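Local atomic coordinates of DUF1893 domain-containing protein (Thermotoga maritima, PDB entry 1VK9), a protein that is of unknown function but has a cytidine deaminase-like fold, binds zinc ions and occurs in an ADP-ribosylated form. Residues 30-35 and 49-54; 64-69 and 82-87. All coordinates share one frame; numbering follows the deposited sequence.

How the contacts relate
Contact 1 comes first along the chain and closes before contact 2 opens, yet their centres lie only 10 Å apart, because both are built on one mixed sheet. Strands 32-35 and 65-68 are antiparallel neighbours in it, and probable hydrogen bonds join Y35 N to L65 O and L33 O to I67 N, each at 2.8 Å. Contact 1 lays helix 49-57 over this sheet; that helix leads on to strand 65-68, which contact 2 pairs in parallel with the start of strand 86-93. Together they show a common principle of layered alpha/beta proteins: one contact seats a helix on the sheet, the other pairs two of its strands.

Contact 1. Residues 30-35 and 49-54; sequences LSLLAY and KPVVEL
S31 OG is gripped by D45 O and, more weakly, by S43 O, which pins the chain just before L32, the residue that carries the contact with P50, V51 and L54. A classic beta bulge sets S31 and L32 together opposite S43, and L32 then opens strand 32-35. Its CG stands anti to the backbone N (chi1 -177°), and the branch CD2 reaches over the peptide that joins P50 to V51. L32 CD2 lies 3.5 Å from V51 N and 3.6 Å from P50 C, as part of an apolar contact rather than any polar bond. Around the same methyl gather P50 CB, at 3.8 Å from L32 CD2, V51 CG2 and a methyl of L54. L54 CD2 meets L32 CD2 at 3.9 Å, whereas the other methyl, L54 CD1, spreads along the strand to A34 CB at 4.4 Å. One leucine branch is thus received by P50, V51 and, one turn on, L54, on the side of the helix turned to the sheet, with A34 extending the patch two residues on.

The short axes of strand 32-35 and helix 49-54 run within 27° of each other and approach to 9.4 Å. L33 turns to the other side of the sheet, where it meets F25 of helix 15-27. S31 O is also hydrogen-bonded to an unidentified group covalently linked to D68, consistent with an ADP-ribosylated protein. A hairpin strand roughly aligned with the helix that follows, joined through small and branched apolar side chains, is the layered alpha/beta packing of the cytidine deaminase-like fold.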
ATOM      1  N   LEU A  30      -7.028 -12.415  -3.953  1.00 39.37           N
ATOM      2  CA  LEU A  30      -6.387 -11.219  -4.529  1.00 36.68           C
ATOM      3  C   LEU A  30      -5.078 -10.907  -3.836  1.00 36.14           C
ATOM      4  O   LEU A  30      -4.848 -11.344  -2.711  1.00 38.26           O
ATOM      5  CB  LEU A  30      -7.307 -10.005  -4.415  1.00 34.22           C
ATOM      6  CG  LEU A  30      -8.524  -9.946  -5.342  1.00 35.81           C
ATOM      7  CD1 LEU A  30      -9.230  -8.610  -5.184  1.00 32.11           C
ATOM      8  CD2 LEU A  30      -8.176 -10.198  -6.812  1.00 34.40           C
ATOM      9  N   SER A  31      -4.207 -10.155  -4.492  1.00 35.17           N
ATOM     10  CA  SER A  31      -2.993  -9.709  -3.812  1.00 36.30           C
ATOM     11  C   SER A  31      -2.981  -8.192  -3.535  1.00 36.93           C
ATOM     12  O   SER A  31      -2.177  -7.706  -2.717  1.00 37.88           O
ATOM     13  CB  SER A  31      -1.732 -10.190  -4.543  1.00 36.86           C
ATOM     14  OG  SER A  31      -1.570  -9.576  -5.805  1.00 40.80           O
ATOM     15  N   LEU A  32      -3.875  -7.477  -4.232  1.00 35.34           N
ATOM     16  CA  LEU A  32      -4.102  -6.037  -4.102  1.00 33.78           C
ATOM     17  C   LEU A  32      -5.534  -5.688  -4.511  1.00 32.67           C
ATOM     18  O   LEU A  32      -6.073  -6.235  -5.468  1.00 34.78           O
ATOM     19  CB  LEU A  32      -3.114  -5.260  -4.967  1.00 33.41           C
ATOM     20  CG  LEU A  32      -3.080  -3.726  -4.959  1.00 36.08           C
ATOM     21  CD1 LEU A  32      -2.928  -3.158  -3.558  1.00 33.87           C
ATOM     22  CD2 LEU A  32      -1.947  -3.220  -5.844  1.00 35.42           C
ATOM     23  N   LEU A  33      -6.151  -4.777  -3.777  1.00 31.38           N
ATOM     24  CA  LEU A  33      -7.498  -4.325  -4.090  1.00 29.33           C
ATOM     25  C   LEU A  33      -7.640  -2.859  -3.697  1.00 31.81           C
ATOM     26  O   LEU A  33      -7.177  -2.465  -2.606  1.00 32.76           O
ATOM     27  CB  LEU A  33      -8.523  -5.173  -3.339  1.00 26.78           C
ATOM     28  CG  LEU A  33      -9.969  -4.689  -3.301  1.00 18.05           C
ATOM     29  CD1 LEU A  33     -10.621  -4.840  -4.642  1.00 20.18           C
ATOM     30  CD2 LEU A  33     -10.729  -5.481  -2.284  1.00 23.21           C
ATOM     31  N   ALA A  34      -8.239  -2.048  -4.577  1.00 30.48           N
ATOM     32  CA  ALA A  34      -8.711  -0.725  -4.166  1.00 31.00           C
ATOM     33  C   ALA A  34     -10.235  -0.700  -4.242  1.00 32.21           C
ATOM     34  O   ALA A  34     -10.825  -1.154  -5.233  1.00 33.50           O
ATOM     35  CB  ALA A  34      -8.095   0.356  -4.986  1.00 30.44           C
ATOM     36  N   TYR A  35     -10.864  -0.200  -3.178  1.00 32.51           N
ATOM     37  CA  TYR A  35     -12.314  -0.308  -2.994  1.00 33.18           C
ATOM     38  C   TYR A  35     -12.977   1.010  -2.542  1.00 35.85           C
ATOM     39  O   TYR A  35     -12.489   1.690  -1.626  1.00 36.96           O
ATOM     40  CB  TYR A  35     -12.609  -1.428  -2.007  1.00 29.95           C
ATOM     41  CG  TYR A  35     -14.071  -1.777  -1.822  1.00 30.58           C
ATOM     42  CD1 TYR A  35     -14.722  -2.668  -2.688  1.00 29.17           C
ATOM     43  CD2 TYR A  35     -14.805  -1.242  -0.763  1.00 28.11           C
ATOM     44  CE1 TYR A  35     -16.066  -3.008  -2.504  1.00 25.78           C
ATOM     45  CE2 TYR A  35     -16.147  -1.574  -0.574  1.00 30.21           C
ATOM     46  CZ  TYR A  35     -16.771  -2.456  -1.450  1.00 29.97           C
ATOM     47  OH  TYR A  35     -18.096  -2.781  -1.249  1.00 30.04           O
ATOM     48  N   LYS A  49       4.729  -5.273  -9.067  1.00 42.07           N
ATOM     49  CA  LYS A  49       4.086  -5.036 -10.369  1.00 40.14           C
ATOM     50  C   LYS A  49       2.664  -4.430 -10.241  1.00 39.35           C
ATOM     51  O   LYS A  49       2.378  -3.418 -10.886  1.00 38.17           O
ATOM     52  CB  LYS A  49       4.105  -6.293 -11.263  1.00 41.14           C
ATOM     53  CG  LYS A  49       3.865  -6.039 -12.789  1.00 44.24           C
ATOM     54  N   PRO A  50       1.781  -5.029  -9.423  1.00 38.03           N
ATOM     55  CA  PRO A  50       0.430  -4.481  -9.193  1.00 36.26           C
ATOM     56  C   PRO A  50       0.358  -3.085  -8.554  1.00 33.82           C
ATOM     57  O   PRO A  50      -0.409  -2.248  -9.008  1.00 31.44           O
ATOM     58  CB  PRO A  50      -0.212  -5.526  -8.266  1.00 36.03           C
ATOM     59  CG  PRO A  50       0.924  -6.208  -7.638  1.00 36.34           C
ATOM     60  CD  PRO A  50       1.958  -6.306  -8.707  1.00 36.88           C
ATOM     61  N   VAL A  51       1.129  -2.849  -7.498  1.00 34.39           N
ATOM     62  CA  VAL A  51       1.176  -1.536  -6.861  1.00 32.65           C
ATOM     63  C   VAL A  51       1.565  -0.468  -7.881  1.00 33.07           C
ATOM     64  O   VAL A  51       0.949   0.606  -7.938  1.00 35.08           O
ATOM     65  CB  VAL A  51       2.127  -1.521  -5.656  1.00 31.05           C
ATOM     66  CG1 VAL A  51       2.191  -0.151  -5.056  1.00 33.39           C
ATOM     67  CG2 VAL A  51       1.645  -2.495  -4.592  1.00 35.64           C
ATOM     68  N   VAL A  52       2.564  -0.774  -8.703  1.00 31.17           N
ATOM     69  CA  VAL A  52       2.935   0.099  -9.803  1.00 30.14           C
ATOM     70  C   VAL A  52       1.783   0.221 -10.822  1.00 31.72           C
ATOM     71  O   VAL A  52       1.446   1.332 -11.201  1.00 33.18           O
ATOM     72  CB  VAL A  52       4.265  -0.348 -10.454  1.00 30.36           C
ATOM     73  CG1 VAL A  52       4.598   0.490 -11.683  1.00 27.52           C
ATOM     74  CG2 VAL A  52       5.405  -0.257  -9.449  1.00 30.31           C
ATOM     75  N   GLU A  53       1.174  -0.896 -11.247  1.00 32.46           N
ATOM     76  CA  GLU A  53       0.021  -0.848 -12.148  1.00 32.11           C
ATOM     77  C   GLU A  53      -0.988   0.121 -11.502  1.00 29.98           C
ATOM     78  O   GLU A  53      -1.388   1.108 -12.128  1.00 31.34           O
ATOM     79  CB  GLU A  53      -0.588  -2.257 -12.430  1.00 35.24           C
ATOM     80  CG  GLU A  53       0.151  -3.162 -13.447  1.00 47.90           C
ATOM     81  CD  GLU A  53      -0.535  -4.526 -13.753  1.00 66.46           C
ATOM     82  OE1 GLU A  53      -1.529  -4.530 -14.534  1.00 73.43           O
ATOM     83  OE2 GLU A  53      -0.077  -5.613 -13.268  1.00 62.37           O
ATOM     84  N   LEU A  54      -1.345  -0.110 -10.239  1.00 26.46           N
ATOM     85  CA  LEU A  54      -2.284   0.758  -9.530  1.00 27.11           C
ATOM     86  C   LEU A  54      -1.863   2.243  -9.541  1.00 29.03           C
ATOM     87  O   LEU A  54      -2.667   3.125  -9.833  1.00 30.26           O
ATOM     88  CB  LEU A  54      -2.475   0.275  -8.093  1.00 27.12           C
ATOM     89  CG  LEU A  54      -3.342   1.101  -7.125  1.00 25.39           C
ATOM     90  CD1 LEU A  54      -4.750   1.315  -7.668  1.00 22.95           C
ATOM     91  CD2 LEU A  54      -3.390   0.432  -5.750  1.00 17.14           C
TER

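Contact 2. Residues 64-69 and 82-87; sequences SLVIDK and MKPDHI
V66 and I87 face each other as a parallel bridge, with their CA atoms 4.8 Å apart. V66 N donates to H86 O over 3.0 Å, a nearly straight bond with 168° at the hydrogen, and a backbone bond between V66 and H88 completes the pattern, so that V66 spans I87. Between these two bonds I87 CA brings its hydrogen toward V66 O at 3.3 Å. Two residues earlier on each chain, D85 N bonds S64 O at 2.9 Å, guiding the chain into the strand before regular pairing begins.

On the face bearing V66 and I87, the side chains of V66 and P84 cross obliquely, V66 CG2 touching P84 CB at 4.0 Å, and this proline covers the start of the pairing. D85 works instead along the backbone: with CG beside its own N (chi1 -63°), its carboxylate is carried next to S64, and D85 CB lies 3.4 Å from S64 O. The firm polar partner of D85 OD1 is G63 N, so backbone N and carboxylate of one aspartate grip S64 O and G63 N on the approach to strand 65-68. With an alanine here, G63 N would probably lose its carboxylate mate and the approach to the strand could shift more freely. The D85 side chain is about 4 Å from that of the zinc ligand E62. H86 lies on the face bearing L65, its ring nitrogens bonded to S106 OG and S108 OG.

Helix 73-82 links the two parallel strands in a beta-alpha-beta crossover and covers V66 and I87 through L79. Helix 15-27 packs on L65 and I67 from the opposite face, and strand 32-35 flanks strand 65-68 along its other edge.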
ATOM      1  N   SER A  64     -11.353   6.031  -0.994  1.00 32.62           N
ATOM      2  CA  SER A  64     -11.180   4.618  -1.239  1.00 33.46           C
ATOM      3  C   SER A  64     -10.319   3.997  -0.175  1.00 32.84           C
ATOM      4  O   SER A  64      -9.605   4.699   0.539  1.00 33.40           O
ATOM      5  CB  SER A  64     -10.561   4.402  -2.608  1.00 33.75           C
ATOM      6  OG  SER A  64     -11.576   4.466  -3.587  1.00 41.74           O
ATOM      7  N   LEU A  65     -10.399   2.677  -0.054  1.00 31.03           N
ATOM      8  CA  LEU A  65      -9.458   1.951   0.782  1.00 29.51           C
ATOM      9  C   LEU A  65      -8.668   0.967  -0.063  1.00 30.14           C
ATOM     10  O   LEU A  65      -9.157   0.504  -1.106  1.00 30.19           O
ATOM     11  CB  LEU A  65     -10.162   1.249   1.946  1.00 27.47           C
ATOM     12  CG  LEU A  65     -11.192   0.197   1.615  1.00 24.52           C
ATOM     13  CD1 LEU A  65     -10.555  -1.164   1.654  1.00 37.11           C
ATOM     14  CD2 LEU A  65     -12.268   0.278   2.635  1.00 31.34           C
ATOM     15  N   VAL A  66      -7.447   0.667   0.383  1.00 29.26           N
ATOM     16  CA  VAL A  66      -6.596  -0.315  -0.280  1.00 28.01           C
ATOM     17  C   VAL A  66      -6.326  -1.491   0.639  1.00 30.14           C
ATOM     18  O   VAL A  66      -5.983  -1.298   1.795  1.00 32.67           O
ATOM     19  CB  VAL A  66      -5.245   0.304  -0.688  1.00 28.55           C
ATOM     20  CG1 VAL A  66      -4.270  -0.775  -1.183  1.00 19.45           C
ATOM     21  CG2 VAL A  66      -5.454   1.413  -1.719  1.00 19.17           C
ATOM     22  N   ILE A  67      -6.486  -2.706   0.120  1.00 32.26           N
ATOM     23  CA  ILE A  67      -6.028  -3.915   0.809  1.00 31.01           C
ATOM     24  C   ILE A  67      -4.825  -4.512   0.089  1.00 32.26           C
ATOM     25  O   ILE A  67      -4.812  -4.638  -1.128  1.00 33.58           O
ATOM     26  CB  ILE A  67      -7.161  -4.968   0.944  1.00 30.64           C
ATOM     27  CG1 ILE A  67      -8.365  -4.367   1.676  1.00 25.15           C
ATOM     28  CG2 ILE A  67      -6.634  -6.232   1.675  1.00 23.25           C
ATOM     29  CD1 ILE A  67      -9.536  -5.307   1.775  1.00 30.81           C
ATOM     30  N   ASP A  68      -3.814  -4.886   0.846  1.00 33.82           N
ATOM     31  CA  ASP A  68      -2.595  -5.413   0.272  1.00 35.38           C
ATOM     32  C   ASP A  68      -2.085  -6.595   1.109  1.00 36.53           C
ATOM     33  O   ASP A  68      -2.150  -6.573   2.335  1.00 37.54           O
ATOM     34  CB  ASP A  68      -1.554  -4.293   0.188  1.00 35.98           C
ATOM     35  CG  ASP A  68      -0.427  -4.615  -0.765  1.00 38.48           C
ATOM     36  OD1 ASP A  68      -0.375  -5.757  -1.271  1.00 42.28           O
ATOM     37  OD2 ASP A  68       0.456  -3.796  -1.066  1.00 29.70           O
ATOM     38  N   LYS A  69      -1.598  -7.629   0.429  1.00 38.05           N
ATOM     39  CA  LYS A  69      -1.143  -8.880   1.050  1.00 37.02           C
ATOM     40  C   LYS A  69       0.152  -8.632   1.867  1.00 37.83           C
ATOM     41  O   LYS A  69       0.326  -9.146   2.978  1.00 39.86           O
ATOM     42  CB  LYS A  69      -0.862  -9.890  -0.067  1.00 35.08           C
ATOM     43  CG  LYS A  69      -1.397 -11.290   0.096  1.00 39.36           C
ATOM     44  CD  LYS A  69      -0.940 -12.106  -1.126  1.00 46.95           C
ATOM     45  CE  LYS A  69      -1.677 -13.412  -1.276  1.00 47.78           C
ATOM     46  NZ  LYS A  69      -0.867 -14.468  -0.624  1.00 52.96           N
HETATM   47  N   MSE A  82      -0.580   8.073  -2.948  1.00 29.90           N
HETATM   48  CA  MSE A  82      -1.896   8.036  -3.571  1.00 31.01           C
HETATM   49  C   MSE A  82      -2.996   8.503  -2.635  1.00 30.55           C
HETATM   50  O   MSE A  82      -4.124   8.724  -3.067  1.00 31.43           O
HETATM   51  CB  MSE A  82      -2.190   6.654  -4.105  1.00 31.05           C
HETATM   52  CG  MSE A  82      -1.457   6.367  -5.381  1.00 42.67           C
HETATM   53 SE   MSE A  82      -1.926   4.620  -6.083  1.00 65.60          SE
HETATM   54  CE  MSE A  82      -0.776   3.564  -4.923  1.00 58.74           C
ATOM     55  N   LYS A  83      -2.660   8.647  -1.358  1.00 29.12           N
ATOM     56  CA  LYS A  83      -3.588   9.177  -0.374  1.00 29.31           C
ATOM     57  C   LYS A  83      -4.915   8.391  -0.259  1.00 30.15           C
ATOM     58  O   LYS A  83      -6.011   8.944  -0.408  1.00 31.41           O
ATOM     59  CB  LYS A  83      -3.808  10.662  -0.647  1.00 26.89           C
ATOM     60  CG  LYS A  83      -2.512  11.455  -0.505  1.00 30.90           C
ATOM     61  CD  LYS A  83      -2.727  12.963  -0.337  1.00 32.69           C
ATOM     62  CE  LYS A  83      -3.539  13.259   0.911  1.00 40.05           C
ATOM     63  NZ  LYS A  83      -3.127  14.510   1.581  1.00 40.53           N
ATOM     64  N   PRO A  84      -4.839   7.090   0.007  1.00 30.68           N
ATOM     65  CA  PRO A  84      -6.068   6.341   0.294  1.00 29.94           C
ATOM     66  C   PRO A  84      -6.553   6.690   1.719  1.00 30.45           C
ATOM     67  O   PRO A  84      -5.741   7.143   2.528  1.00 31.22           O
ATOM     68  CB  PRO A  84      -5.610   4.890   0.194  1.00 28.54           C
ATOM     69  CG  PRO A  84      -4.167   4.928   0.535  1.00 24.53           C
ATOM     70  CD  PRO A  84      -3.639   6.229   0.051  1.00 27.69           C
ATOM     71  N   ASP A  85      -7.835   6.501   2.011  1.00 29.67           N
ATOM     72  CA  ASP A  85      -8.384   6.791   3.325  1.00 30.23           C
ATOM     73  C   ASP A  85      -7.764   5.803   4.340  1.00 33.81           C
ATOM     74  O   ASP A  85      -7.370   6.198   5.455  1.00 40.04           O
ATOM     75  CB  ASP A  85      -9.924   6.661   3.340  1.00 30.76           C
ATOM     76  CG  ASP A  85     -10.660   7.657   2.402  1.00 37.09           C
ATOM     77  OD1 ASP A  85     -10.036   8.426   1.624  1.00 43.55           O
ATOM     78  OD2 ASP A  85     -11.909   7.724   2.377  1.00 39.05           O
ATOM     79  N   HIS A  86      -7.643   4.533   3.955  1.00 30.30           N
ATOM     80  CA  HIS A  86      -7.110   3.529   4.847  1.00 30.27           C
ATOM     81  C   HIS A  86      -6.386   2.455   4.041  1.00 32.62           C
ATOM     82  O   HIS A  86      -6.821   2.130   2.927  1.00 35.40           O
ATOM     83  CB  HIS A  86      -8.255   2.931   5.643  1.00 29.54           C
ATOM     84  CG  HIS A  86      -7.848   1.910   6.662  1.00 30.34           C
ATOM     85  ND1 HIS A  86      -7.591   2.232   7.976  1.00 30.66           N
ATOM     86  CD2 HIS A  86      -7.728   0.563   6.577  1.00 33.87           C
ATOM     87  CE1 HIS A  86      -7.294   1.135   8.650  1.00 29.35           C
ATOM     88  NE2 HIS A  86      -7.369   0.108   7.824  1.00 32.39           N
ATOM     89  N   ILE A  87      -5.286   1.921   4.582  1.00 30.05           N
ATOM     90  CA  ILE A  87      -4.627   0.761   3.997  1.00 27.71           C
ATOM     91  C   ILE A  87      -4.712  -0.365   5.018  1.00 29.80           C
ATOM     92  O   ILE A  87      -4.331  -0.184   6.179  1.00 30.11           O
ATOM     93  CB  ILE A  87      -3.156   1.065   3.693  1.00 28.27           C
ATOM     94  CG1 ILE A  87      -3.033   2.275   2.771  1.00 30.67           C
ATOM     95  CG2 ILE A  87      -2.459  -0.146   3.088  1.00 21.07           C
ATOM     96  CD1 ILE A  87      -1.689   2.955   2.834  1.00 19.85           C
TER